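Local coordinates for Tautomerase_3 domain-containing protein (Corynebacterium halotolerans YIM 70093 = DSM 44683, PDB 7M58) that probably acts as a hydrolytic dehalogenase, being a trimeric member of the cis-3-chloroacrylic acid dehalogenase family within the tautomerase superfamily, at residues Thr74-Gln77 and Lys78-Leu82; Leu82-Ile85 and Thr86-Ala90; Glu106-Gly109 and Glu110-Thr113; Pro122-Glu125 and Glu126-Phe129. All blocks are in the same frame, centred on the assembly; numbering follows the deposited sequence.

Interaction 1: Thr74-Gln77 and Lys78-Leu82; sequences TAQQ and KTDLL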
ATOM      1  N   THR A  74       3.870 -14.033  16.511  1.00 34.78           N
ATOM      2  CA  THR A  74       2.856 -14.268  17.524  1.00 34.90           C
ATOM      3  C   THR A  74       1.914 -13.077  17.616  1.00 33.27           C
ATOM      4  O   THR A  74       2.261 -11.945  17.272  1.00 37.56           O
ATOM      5  CB  THR A  74       3.484 -14.525  18.893  1.00 37.75           C
ATOM      6  OG1 THR A  74       3.995 -13.302  19.425  1.00 32.02           O
ATOM      7  CG2 THR A  74       4.611 -15.548  18.793  1.00 32.44           C
ATOM      8  N   ALA A  75       0.697 -13.358  18.077  1.00 31.81           N
ATOM      9  CA  ALA A  75      -0.263 -12.294  18.323  1.00 33.94           C
ATOM     10  C   ALA A  75       0.322 -11.244  19.253  1.00 34.53           C
ATOM     11  O   ALA A  75       0.074 -10.045  19.079  1.00 35.50           O
ATOM     12  CB  ALA A  75      -1.556 -12.871  18.898  1.00 28.31           C
ATOM     13  N   GLN A  76       1.092 -11.672  20.259  1.00 35.79           N
ATOM     14  CA  GLN A  76       1.554 -10.711  21.251  1.00 38.05           C
ATOM     15  C   GLN A  76       2.563  -9.730  20.673  1.00 40.10           C
ATOM     16  O   GLN A  76       2.414  -8.518  20.860  1.00 39.25           O
ATOM     17  CB  GLN A  76       2.159 -11.426  22.454  1.00 42.83           C
ATOM     18  CG  GLN A  76       2.423 -10.474  23.610  1.00 55.17           C
ATOM     19  CD  GLN A  76       2.724 -11.182  24.918  1.00 65.59           C
ATOM     20  OE1 GLN A  76       3.196 -12.324  24.933  1.00 69.71           O
ATOM     21  NE2 GLN A  76       2.446 -10.504  26.029  1.00 65.88           N
ATOM     22  N   GLN A  77       3.560 -10.204  19.920  1.00 33.61           N
ATOM     23  CA  GLN A  77       4.521  -9.237  19.390  1.00 41.24           C
ATOM     24  C   GLN A  77       3.849  -8.293  18.389  1.00 37.08           C
ATOM     25  O   GLN A  77       4.147  -7.093  18.374  1.00 34.67           O
ATOM     26  CB  GLN A  77       5.793  -9.910  18.830  1.00 34.30           C
ATOM     27  CG  GLN A  77       5.670 -11.026  17.815  1.00 42.12           C
ATOM     28  CD  GLN A  77       7.026 -11.706  17.503  1.00 39.37           C
ATOM     29  OE1 GLN A  77       8.059 -11.396  18.099  1.00 37.94           O
ATOM     30  NE2 GLN A  77       7.013 -12.607  16.530  1.00 40.10           N
ATOM     31  N   LYS A  78       2.905  -8.790  17.586  1.00 32.72           N
ATOM     32  CA  LYS A  78       2.193  -7.903  16.670  1.00 32.95           C
ATOM     33  C   LYS A  78       1.483  -6.773  17.419  1.00 36.00           C
ATOM     34  O   LYS A  78       1.738  -5.596  17.160  1.00 33.65           O
ATOM     35  CB  LYS A  78       1.179  -8.689  15.838  1.00 28.54           C
ATOM     36  CG  LYS A  78       1.778  -9.335  14.599  1.00 32.82           C
ATOM     37  CD  LYS A  78       0.693  -9.935  13.723  1.00 30.99           C
ATOM     38  CE  LYS A  78       0.645 -11.433  13.922  1.00 32.59           C
ATOM     39  NZ  LYS A  78      -0.615 -11.984  13.401  1.00 33.99           N
ATOM     40  N   THR A  79       0.641  -7.110  18.394  1.00 37.78           N
ATOM     41  CA  THR A  79      -0.096  -6.043  19.071  1.00 36.56           C
ATOM     42  C   THR A  79       0.851  -5.169  19.886  1.00 36.82           C
ATOM     43  O   THR A  79       0.638  -3.965  20.027  1.00 38.64           O
ATOM     44  CB  THR A  79      -1.197  -6.619  19.956  1.00 34.64           C
ATOM     45  OG1 THR A  79      -0.607  -7.570  20.847  1.00 42.21           O
ATOM     46  CG2 THR A  79      -2.292  -7.304  19.085  1.00 29.53           C
ATOM     47  N   ASP A  80       1.912  -5.761  20.414  1.00 38.55           N
ATOM     48  CA  ASP A  80       2.895  -5.016  21.187  1.00 36.94           C
ATOM     49  C   ASP A  80       3.592  -4.002  20.288  1.00 36.89           C
ATOM     50  O   ASP A  80       3.670  -2.810  20.638  1.00 38.36           O
ATOM     51  CB  ASP A  80       3.907  -6.015  21.763  1.00 39.91           C
ATOM     52  CG  ASP A  80       3.557  -6.461  23.172  1.00 57.93           C
ATOM     53  OD1 ASP A  80       2.616  -5.901  23.787  1.00 63.92           O
ATOM     54  OD2 ASP A  80       4.142  -7.483  23.619  1.00 71.24           O
ATOM     55  N   LEU A  81       3.984  -4.447  19.086  1.00 33.48           N
ATOM     56  CA  LEU A  81       4.556  -3.542  18.093  1.00 30.05           C
ATOM     57  C   LEU A  81       3.604  -2.404  17.730  1.00 30.35           C
ATOM     58  O   LEU A  81       4.028  -1.247  17.613  1.00 35.02           O
ATOM     59  CB  LEU A  81       4.931  -4.325  16.845  1.00 28.94           C
ATOM     60  CG  LEU A  81       5.675  -3.620  15.694  1.00 35.60           C
ATOM     61  CD1 LEU A  81       7.096  -3.247  16.063  1.00 33.33           C
ATOM     62  CD2 LEU A  81       5.682  -4.486  14.450  1.00 30.91           C
ATOM     63  N   LEU A  82       2.309  -2.696  17.590  1.00 30.45           N
ATOM     64  CA  LEU A  82       1.350  -1.651  17.252  1.00 30.74           C
ATOM     65  C   LEU A  82       1.236  -0.631  18.372  1.00 31.69           C
ATOM     66  O   LEU A  82       1.314   0.577  18.132  1.00 26.86           O
ATOM     67  CB  LEU A  82      -0.023  -2.251  16.951  1.00 31.62           C
ATOM     68  CG  LEU A  82      -0.318  -2.735  15.531  1.00 30.60           C
ATOM     69  CD1 LEU A  82      -1.319  -3.842  15.570  1.00 29.60           C
ATOM     70  CD2 LEU A  82      -0.874  -1.577  14.713  1.00 33.32           C
TER
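Thr-79 sits over the first turn of its helix with OG1 3.1 Å from Ala-75 O and 3.2 Å from Gln-76 O, so that one hydroxyl proton faces two carbonyl acceptors and which of them receives it is not settled. The hydroxyl gets there because OG1 lies between the backbone N and the carbonyl carbon (chi1 54°), which turns it back toward the preceding turn, while CG2 brushes Ala-75 O. The backbone beneath is tight. Thr-79 N donates to Ala-75 O at 3.1 Å, Asp-80 N to Gln-76 O at 2.8 Å and Leu-81 N to Gln-77 O at 2.7 Å. At the start of the helix Thr-74 is the N-cap: its OG1 accepts from Gln-77 N at 3.2 Å and 175°, while its carbonyl takes the N-H of Lys-78. This capped turn opens helix 75-92, the crossover helix of the beta-alpha-beta unit built with strands 63-70 and 100-107. On the inner side, Leu-81 packs against Ile-31 of helix 14-31. Lys-78 lays CG and CE along Thr-74 O and carries its ammonium on to a salt bridge with Glu-106. The more open flank is looser. There Gln-76 and Asp-80 run side by side in the same direction, amide and carboxylate planes 30° apart, and touch through Gln-76 CG and Asp-80 OD2 at 3.4 Å, a methylene against an oxygen. Gln-76 is solvent-exposed, its chain extended beyond CG, whereas Thr-79 meets Leu-118 of a neighbouring subunit.

Interaction 2: Leu82-Ile85 and Thr86-Ala90; sequences LEQI and TSKVA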
ATOM      1  N   LEU A  82       2.309  -2.696  17.590  1.00 30.45           N
ATOM      2  CA  LEU A  82       1.350  -1.651  17.252  1.00 30.74           C
ATOM      3  C   LEU A  82       1.236  -0.631  18.372  1.00 31.69           C
ATOM      4  O   LEU A  82       1.314   0.577  18.132  1.00 26.86           O
ATOM      5  CB  LEU A  82      -0.023  -2.251  16.951  1.00 31.62           C
ATOM      6  CG  LEU A  82      -0.318  -2.735  15.531  1.00 30.60           C
ATOM      7  CD1 LEU A  82      -1.319  -3.842  15.570  1.00 29.60           C
ATOM      8  CD2 LEU A  82      -0.874  -1.577  14.713  1.00 33.32           C
ATOM      9  N   GLU A  83       1.033  -1.097  19.603  1.00 32.14           N
ATOM     10  CA  GLU A  83       0.861  -0.168  20.710  1.00 30.56           C
ATOM     11  C   GLU A  83       2.108   0.678  20.919  1.00 32.00           C
ATOM     12  O   GLU A  83       2.020   1.878  21.209  1.00 30.65           O
ATOM     13  CB  GLU A  83       0.510  -0.941  21.968  1.00 30.16           C
ATOM     14  CG  GLU A  83      -0.789  -1.702  21.855  1.00 35.17           C
ATOM     15  CD  GLU A  83      -1.216  -2.339  23.173  1.00 45.98           C
ATOM     16  OE1 GLU A  83      -0.362  -2.960  23.850  1.00 50.55           O
ATOM     17  OE2 GLU A  83      -2.404  -2.206  23.540  1.00 51.49           O
ATOM     18  N   GLN A  84       3.280   0.083  20.743  1.00 29.19           N
ATOM     19  CA  GLN A  84       4.502   0.832  20.975  1.00 33.52           C
ATOM     20  C   GLN A  84       4.781   1.830  19.850  1.00 35.37           C
ATOM     21  O   GLN A  84       5.353   2.902  20.106  1.00 30.85           O
ATOM     22  CB  GLN A  84       5.646  -0.149  21.156  1.00 35.59           C
ATOM     23  CG  GLN A  84       5.551  -0.897  22.483  1.00 35.68           C
ATOM     24  CD  GLN A  84       6.887  -1.470  22.935  1.00 44.78           C
ATOM     25  OE1 GLN A  84       7.949  -1.095  22.425  1.00 44.98           O
ATOM     26  NE2 GLN A  84       6.832  -2.443  23.844  1.00 43.54           N
ATOM     27  N   ILE A  85       4.392   1.506  18.610  1.00 28.23           N
ATOM     28  CA  ILE A  85       4.546   2.460  17.515  1.00 32.13           C
ATOM     29  C   ILE A  85       3.637   3.660  17.724  1.00 28.59           C
ATOM     30  O   ILE A  85       4.061   4.814  17.606  1.00 29.31           O
ATOM     31  CB  ILE A  85       4.274   1.777  16.163  1.00 32.63           C
ATOM     32  CG1 ILE A  85       5.445   0.861  15.814  1.00 32.35           C
ATOM     33  CG2 ILE A  85       4.054   2.810  15.071  1.00 24.16           C
ATOM     34  CD1 ILE A  85       5.151  -0.111  14.685  1.00 23.46           C
ATOM     35  N   THR A  86       2.364   3.411  18.036  1.00 29.12           N
ATOM     36  CA  THR A  86       1.444   4.503  18.337  1.00 33.43           C
ATOM     37  C   THR A  86       1.986   5.353  19.470  1.00 32.32           C
ATOM     38  O   THR A  86       1.946   6.583  19.402  1.00 33.57           O
ATOM     39  CB  THR A  86       0.043   3.969  18.684  1.00 35.76           C
ATOM     40  OG1 THR A  86      -0.378   3.032  17.676  1.00 44.50           O
ATOM     41  CG2 THR A  86      -0.979   5.091  18.814  1.00 39.87           C
ATOM     42  N   SER A  87       2.575   4.707  20.479  1.00 38.01           N
ATOM     43  CA  SER A  87       2.995   5.439  21.670  1.00 38.40           C
ATOM     44  C   SER A  87       4.252   6.259  21.409  1.00 31.78           C
ATOM     45  O   SER A  87       4.266   7.477  21.616  1.00 28.25           O
ATOM     46  CB  SER A  87       3.252   4.452  22.808  1.00 36.38           C
ATOM     47  OG  SER A  87       2.042   4.023  23.391  1.00 48.26           O
ATOM     48  N   LYS A  88       5.299   5.617  20.909  1.00 33.51           N
ATOM     49  CA  LYS A  88       6.598   6.273  20.830  1.00 38.20           C
ATOM     50  C   LYS A  88       6.679   7.277  19.688  1.00 36.41           C
ATOM     51  O   LYS A  88       7.390   8.287  19.808  1.00 33.32           O
ATOM     52  CB  LYS A  88       7.692   5.207  20.704  1.00 37.28           C
ATOM     53  CG  LYS A  88       7.637   4.159  21.777  1.00 33.52           C
ATOM     54  CD  LYS A  88       7.828   4.800  23.115  1.00 46.44           C
ATOM     55  CE  LYS A  88       8.169   3.775  24.192  1.00 52.72           C
ATOM     56  NZ  LYS A  88       9.219   2.800  23.755  1.00 45.96           N
ATOM     57  N   VAL A  89       5.968   7.022  18.586  1.00 30.19           N
ATOM     58  CA  VAL A  89       5.953   7.979  17.485  1.00 30.38           C
ATOM     59  C   VAL A  89       5.156   9.219  17.863  1.00 32.11           C
ATOM     60  O   VAL A  89       5.518  10.345  17.500  1.00 30.48           O
ATOM     61  CB  VAL A  89       5.392   7.312  16.219  1.00 30.01           C
ATOM     62  CG1 VAL A  89       5.096   8.349  15.144  1.00 26.25           C
ATOM     63  CG2 VAL A  89       6.330   6.221  15.734  1.00 33.16           C
ATOM     64  N   ALA A  90       4.046   9.042  18.587  1.00 35.40           N
ATOM     65  CA  ALA A  90       3.301  10.203  19.063  1.00 38.18           C
ATOM     66  C   ALA A  90       4.177  11.088  19.952  1.00 37.66           C
ATOM     67  O   ALA A  90       4.180  12.316  19.801  1.00 40.10           O
ATOM     68  CB  ALA A  90       2.032   9.767  19.796  1.00 34.72           C
TER
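The flat carbonyl group of Glu-83 is approached from opposite faces by Ser-87: the backbone N at 3.0 Å on one, OG at 3.1 Å on the other. Leu-82 O is gripped twice as well. Thr-86 N reaches it at 3.0 Å nearly along the C=O axis, while Thr-86 OG1 comes from above the carbonyl plane, 37° out of it. Both hydroxyls are placed for this by lying anti to their own carbonyl carbon (chi1 -50° in Thr-86), which swings them back one turn. Lys-88 folds its CG against Gln-84 O at 3.1 Å, beside the N-H that bonds to the same oxygen. On the inner side Ile-85 and Val-89 lie alongside, pointing the same way and meeting through their CG2 methyls at 4.2 Å. Ile-85 continues onto Val-102 of strand 100-107 and Val-89 onto Leu-23 of helix 14-31, while Thr-86 also packs on Thr-113 of a neighbouring subunit. Ser-87, by contrast, is exposed. A serine or threonine hydroxyl bonded to the carbonyl four residues earlier is a familiar helix arrangement, here in the amphipathic helix that packs on the sheet of a beta-alpha-beta unit.

Interaction 3: Glu106-Gly109 and Glu110-Thr113; sequences EIPG and ENMT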
ATOM      1  N   GLU A 106       0.370  -8.304   6.821  1.00 26.25           N
ATOM      2  CA  GLU A 106       1.292  -9.410   7.032  1.00 28.57           C
ATOM      3  C   GLU A 106       1.494 -10.142   5.727  1.00 29.52           C
ATOM      4  O   GLU A 106       0.525 -10.493   5.048  1.00 32.68           O
ATOM      5  CB  GLU A 106       0.758 -10.390   8.055  1.00 25.99           C
ATOM      6  CG  GLU A 106       0.834  -9.910   9.441  1.00 30.67           C
ATOM      7  CD  GLU A 106       0.186 -10.895  10.372  1.00 36.38           C
ATOM      8  OE1 GLU A 106       0.808 -11.948  10.660  1.00 32.71           O
ATOM      9  OE2 GLU A 106      -0.972 -10.607  10.788  1.00 33.78           O
ATOM     10  N   ILE A 107       2.739 -10.356   5.343  1.00 30.33           N
ATOM     11  CA  ILE A 107       2.809 -11.026   4.065  1.00 29.63           C
ATOM     12  C   ILE A 107       3.837 -12.151   4.238  1.00 30.34           C
ATOM     13  O   ILE A 107       4.752 -12.009   5.057  1.00 30.14           O
ATOM     14  CB  ILE A 107       3.067 -10.004   2.953  1.00 32.28           C
ATOM     15  CG1 ILE A 107       2.203 -10.555   1.823  1.00 41.99           C
ATOM     16  CG2 ILE A 107       4.488 -10.059   2.390  1.00 28.57           C
ATOM     17  CD1 ILE A 107       1.983  -9.662   0.827  1.00 44.15           C
ATOM     18  N   PRO A 108       3.671 -13.317   3.613  1.00 29.24           N
ATOM     19  CA  PRO A 108       4.676 -14.376   3.777  1.00 31.61           C
ATOM     20  C   PRO A 108       6.064 -13.920   3.346  1.00 33.10           C
ATOM     21  O   PRO A 108       6.224 -13.080   2.459  1.00 32.82           O
ATOM     22  CB  PRO A 108       4.152 -15.503   2.879  1.00 30.42           C
ATOM     23  CG  PRO A 108       3.025 -14.903   2.093  1.00 25.73           C
ATOM     24  CD  PRO A 108       2.493 -13.790   2.880  1.00 25.40           C
ATOM     25  N   GLY A 109       7.077 -14.462   4.028  1.00 36.97           N
ATOM     26  CA  GLY A 109       8.456 -14.108   3.722  1.00 30.15           C
ATOM     27  C   GLY A 109       8.857 -14.441   2.296  1.00 30.85           C
ATOM     28  O   GLY A 109       9.579 -13.678   1.655  1.00 30.65           O
ATOM     29  N   GLU A 110       8.423 -15.597   1.787  1.00 29.52           N
ATOM     30  CA  GLU A 110       8.725 -15.939   0.399  1.00 34.31           C
ATOM     31  C   GLU A 110       8.132 -14.962  -0.601  1.00 34.48           C
ATOM     32  O   GLU A 110       8.510 -15.012  -1.778  1.00 33.77           O
ATOM     33  CB  GLU A 110       8.262 -17.359   0.050  1.00 32.66           C
ATOM     34  CG  GLU A 110       6.775 -17.624   0.176  1.00 39.74           C
ATOM     35  CD  GLU A 110       6.367 -18.201   1.543  1.00 48.74           C
ATOM     36  OE1 GLU A 110       5.368 -18.968   1.580  1.00 54.13           O
ATOM     37  OE2 GLU A 110       7.031 -17.899   2.568  1.00 44.70           O
ATOM     38  N   ASN A 111       7.232 -14.076  -0.171  1.00 30.95           N
ATOM     39  CA  ASN A 111       6.713 -13.023  -1.032  1.00 30.81           C
ATOM     40  C   ASN A 111       7.522 -11.739  -0.921  1.00 29.35           C
ATOM     41  O   ASN A 111       7.023 -10.664  -1.257  1.00 26.71           O
ATOM     42  CB  ASN A 111       5.235 -12.758  -0.722  1.00 29.91           C
ATOM     43  CG  ASN A 111       4.330 -13.941  -1.069  1.00 31.39           C
ATOM     44  OD1 ASN A 111       4.759 -15.092  -1.101  1.00 37.82           O
ATOM     45  ND2 ASN A 111       3.066 -13.654  -1.311  1.00 27.59           N
ATOM     46  N   MET A 112       8.754 -11.820  -0.438  1.00 32.34           N
ATOM     47  CA  MET A 112       9.597 -10.646  -0.307  1.00 30.76           C
ATOM     48  C   MET A 112      11.004 -10.976  -0.767  1.00 33.60           C
ATOM     49  O   MET A 112      11.521 -12.051  -0.444  1.00 38.04           O
ATOM     50  CB  MET A 112       9.666 -10.149   1.132  1.00 28.61           C
ATOM     51  CG  MET A 112       8.341  -9.783   1.700  1.00 37.06           C
ATOM     52  SD  MET A 112       8.462  -8.805   3.207  1.00 47.71           S
ATOM     53  CE  MET A 112       9.379  -9.813   4.265  1.00 30.55           C
ATOM     54  N   THR A 113      11.603 -10.080  -1.546  1.00 26.43           N
ATOM     55  CA  THR A 113      13.046 -10.058  -1.737  1.00 28.74           C
ATOM     56  C   THR A 113      13.575  -8.803  -1.060  1.00 29.09           C
ATOM     57  O   THR A 113      12.968  -7.734  -1.143  1.00 27.10           O
ATOM     58  CB  THR A 113      13.492 -10.074  -3.214  1.00 26.46           C
ATOM     59  OG1 THR A 113      13.055  -8.882  -3.886  1.00 32.01           O
ATOM     60  CG2 THR A 113      12.980 -11.294  -3.936  1.00 25.57           C
TER
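Met-112 N donates to Gly-109 O at 2.9 Å, and one residue earlier Asn-111 N donates to Pro-108 O at 3.0 Å. In both bonds the N-H comes from above the carbonyl plane, 59° out of it at Pro-108, as expected where the chain closes back on itself after three residues. The pyrrolidine ring of Pro-108 is then covered by two flat groups. The amide of Asn-111 lays a face over Pro-108 CG, with CG, OD1 and ND2 of Asn-111 all about 3.6 Å from that ring atom. The carboxylate of Glu-110 likewise puts a face over Pro-108 CB, its CD 3.7 Å away. It reaches this spot because Glu-110 CG stands between the backbone N and the carbonyl carbon (chi1 61°) and the chain then bends at chi2 (-93°). On the other flank Ile-107 CG2 touches Met-112 CG at 3.9 Å, the two side chains crossing obliquely, and Met-112 comes within about 4 Å of a bound sulfate ion. Asn-111 is buried, and its ND2 is held from across the interface by Glu-106 OE1 of a neighbouring subunit. Thr-113 OG1 likewise bonds to Thr-86 OG1 of that subunit, and Met-112 and Thr-113 pair antiparallel with one of its strands. The backbone angles make this two overlapping type I turns, a short 3-10 element that leads from strand 100-107 into the small hairpin of strands 112-114 and 117-118, with which each subunit of the trimer extends its neighbour's sheet.

Interaction 4: Pro122-Glu125 and Glu126-Phe129; sequences PGKE and EEWF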
ATOM      1  N   PRO A 122      10.092 -15.684   9.809  1.00 40.92           N
ATOM      2  CA  PRO A 122      10.582 -14.931  10.971  1.00 43.64           C
ATOM      3  C   PRO A 122      11.187 -15.880  11.982  1.00 39.73           C
ATOM      4  O   PRO A 122      10.628 -16.935  12.258  1.00 44.06           O
ATOM      5  CB  PRO A 122       9.338 -14.226  11.526  1.00 31.87           C
ATOM      6  CG  PRO A 122       8.192 -14.865  10.810  1.00 33.24           C
ATOM      7  CD  PRO A 122       8.676 -15.406   9.527  1.00 32.09           C
ATOM      8  N   GLY A 123      12.344 -15.503  12.512  1.00 43.17           N
ATOM      9  CA  GLY A 123      13.088 -16.343  13.422  1.00 37.97           C
ATOM     10  C   GLY A 123      14.199 -17.145  12.770  1.00 40.33           C
ATOM     11  O   GLY A 123      15.066 -17.665  13.480  1.00 43.65           O
ATOM     12  N   LYS A 124      14.163 -17.302  11.449  1.00 34.98           N
ATOM     13  CA  LYS A 124      15.178 -18.032  10.706  1.00 36.41           C
ATOM     14  C   LYS A 124      16.200 -17.115  10.033  1.00 34.99           C
ATOM     15  O   LYS A 124      16.727 -17.453   8.968  1.00 31.07           O
ATOM     16  CB  LYS A 124      14.491 -18.938   9.689  1.00 38.07           C
ATOM     17  CG  LYS A 124      13.645 -19.997  10.365  1.00 39.51           C
ATOM     18  CD  LYS A 124      14.447 -21.285  10.605  1.00 40.33           C
ATOM     19  CE  LYS A 124      13.968 -21.999  11.865  1.00 52.90           C
ATOM     20  NZ  LYS A 124      12.480 -21.910  12.105  1.00 52.99           N
ATOM     21  N   GLU A 125      16.459 -15.936  10.602  1.00 35.32           N
ATOM     22  CA  GLU A 125      17.362 -14.996   9.946  1.00 32.67           C
ATOM     23  C   GLU A 125      18.815 -15.467   9.975  1.00 31.80           C
ATOM     24  O   GLU A 125      19.566 -15.153   9.047  1.00 35.83           O
ATOM     25  CB  GLU A 125      17.252 -13.612  10.584  1.00 35.05           C
ATOM     26  CG  GLU A 125      15.955 -12.887  10.276  1.00 36.46           C
ATOM     27  CD  GLU A 125      14.839 -13.231  11.240  1.00 40.69           C
ATOM     28  OE1 GLU A 125      15.142 -13.874  12.266  1.00 41.66           O
ATOM     29  OE2 GLU A 125      13.668 -12.846  10.982  1.00 40.42           O
ATOM     30  N   GLU A 126      19.243 -16.188  11.020  1.00 27.56           N
ATOM     31  CA  GLU A 126      20.620 -16.705  11.053  1.00 33.69           C
ATOM     32  C   GLU A 126      20.866 -17.682   9.908  1.00 32.05           C
ATOM     33  O   GLU A 126      21.900 -17.622   9.233  1.00 25.66           O
ATOM     34  CB  GLU A 126      20.902 -17.410  12.373  1.00 36.66           C
ATOM     35  CG  GLU A 126      21.371 -16.545  13.525  1.00 50.89           C
ATOM     36  CD  GLU A 126      21.563 -17.391  14.785  1.00 66.32           C
ATOM     37  OE1 GLU A 126      20.795 -18.366  14.950  1.00 72.56           O
ATOM     38  OE2 GLU A 126      22.470 -17.108  15.601  1.00 67.20           O
ATOM     39  N   GLU A 127      19.955 -18.640   9.732  1.00 34.45           N
ATOM     40  CA  GLU A 127      20.036 -19.574   8.617  1.00 33.75           C
ATOM     41  C   GLU A 127      20.095 -18.827   7.285  1.00 33.80           C
ATOM     42  O   GLU A 127      20.936 -19.127   6.435  1.00 33.12           O
ATOM     43  CB  GLU A 127      18.854 -20.549   8.670  1.00 33.23           C
ATOM     44  CG  GLU A 127      19.245 -22.009   8.870  1.00 48.32           C
ATOM     45  CD  GLU A 127      18.043 -22.939   8.832  1.00 61.75           C
ATOM     46  OE1 GLU A 127      18.232 -24.157   8.569  1.00 66.30           O
ATOM     47  OE2 GLU A 127      16.890 -22.455   9.014  1.00 66.53           O
ATOM     48  N   TRP A 128      19.179 -17.872   7.094  1.00 30.73           N
ATOM     49  CA  TRP A 128      19.149 -17.074   5.863  1.00 32.23           C
ATOM     50  C   TRP A 128      20.478 -16.351   5.658  1.00 30.33           C
ATOM     51  O   TRP A 128      21.079 -16.425   4.575  1.00 23.71           O
ATOM     52  CB  TRP A 128      17.965 -16.087   5.942  1.00 28.83           C
ATOM     53  CG  TRP A 128      17.823 -15.118   4.823  1.00 26.98           C
ATOM     54  CD1 TRP A 128      17.164 -15.317   3.645  1.00 28.48           C
ATOM     55  CD2 TRP A 128      18.334 -13.773   4.778  1.00 26.31           C
ATOM     56  NE1 TRP A 128      17.241 -14.185   2.859  1.00 30.83           N
ATOM     57  CE2 TRP A 128      17.958 -13.224   3.530  1.00 30.85           C
ATOM     58  CE3 TRP A 128      19.089 -12.993   5.657  1.00 27.06           C
ATOM     59  CZ2 TRP A 128      18.306 -11.919   3.143  1.00 29.51           C
ATOM     60  CZ3 TRP A 128      19.436 -11.698   5.274  1.00 28.58           C
ATOM     61  CH2 TRP A 128      19.049 -11.177   4.024  1.00 34.52           C
ATOM     62  N   PHE A 129      20.976 -15.705   6.717  1.00 27.69           N
ATOM     63  CA  PHE A 129      22.222 -14.948   6.645  1.00 28.10           C
ATOM     64  C   PHE A 129      23.394 -15.826   6.203  1.00 29.90           C
ATOM     65  O   PHE A 129      24.242 -15.387   5.410  1.00 26.06           O
ATOM     66  CB  PHE A 129      22.485 -14.318   8.013  1.00 28.14           C
ATOM     67  CG  PHE A 129      23.679 -13.422   8.062  1.00 30.30           C
ATOM     68  CD1 PHE A 129      23.589 -12.099   7.654  1.00 32.06           C
ATOM     69  CD2 PHE A 129      24.896 -13.893   8.521  1.00 31.70           C
ATOM     70  CE1 PHE A 129      24.693 -11.271   7.702  1.00 29.16           C
ATOM     71  CE2 PHE A 129      26.002 -13.062   8.570  1.00 33.22           C
ATOM     72  CZ  PHE A 129      25.897 -11.757   8.155  1.00 27.77           C
TER
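Lys-124 O takes the N-H of Trp-128 at 3.1 Å, and Glu-125 O takes that of Phe-129 at 2.8 Å; these two bonds close the first turn of helix 125-129, with Lys-124 at the N-cap position. Trp-128 leans on the same carbonyls. Its CB lies 3.5 Å from Lys-124 O, and its CE3, at the ring edge, comes 4.0 Å from Glu-125 O, which sits near the ring plane. Trp-128 CG is anti to the backbone N (chi1 176°), carrying the indole out from the turn to where NE1 bonds to Leu-118 O and the ring rests on Tyr-37 and Pro-120. Along the exposed flank Lys-124 and Glu-127 run side by side, but they touch through a methylene: Lys-124 CD is 3.1 Å from Glu-127 OE2, whereas Lys-124 NZ stays 5.4 Å from that oxygen and instead forms a salt bridge with Glu-121. Glu-125 bends at chi2 (87°) back along the loop, where both carboxylate oxygens accept weakly from Gly-123 N, OE1 at 3.2 Å. Farther out, Arg-70 holds Glu-125 OE2 in a salt bridge, and Arg-73 adds a long, weak ion pair. Glu-125, Glu-126 and Glu-127 occupy the first three helical positions, where negative charge should interact well with the positive end of the helix dipole. The bridge to Arg-70 should hold that arginine in place; a bound sulfate ion, probably from the crystallisation liquor, lies about 5 Å from the Glu-125 side chain and is consistent with an anion-accepting pocket nearby.

Along the chain the contacts come in series. Interactions 1 and 2 share Leu-82 and follow each other on helix 75-92, their centres 12 Å apart, and both touch the same neighbouring subunit. Interaction 3 begins at the end of strand 100-107, the strand that follows this helix, and a salt bridge between Lys-78 and Glu-106 ties it to interaction 1 although their centres lie 18 Å apart. Interaction 4 sits beyond the small hairpin, its centre 14 Å from that of interaction 3 and 27 Å from that of interaction 2. The row thus runs from the crossover helix through a trimer-forming turn to a short helix at the periphery, with bound sulfate near both interactions 3 and 4.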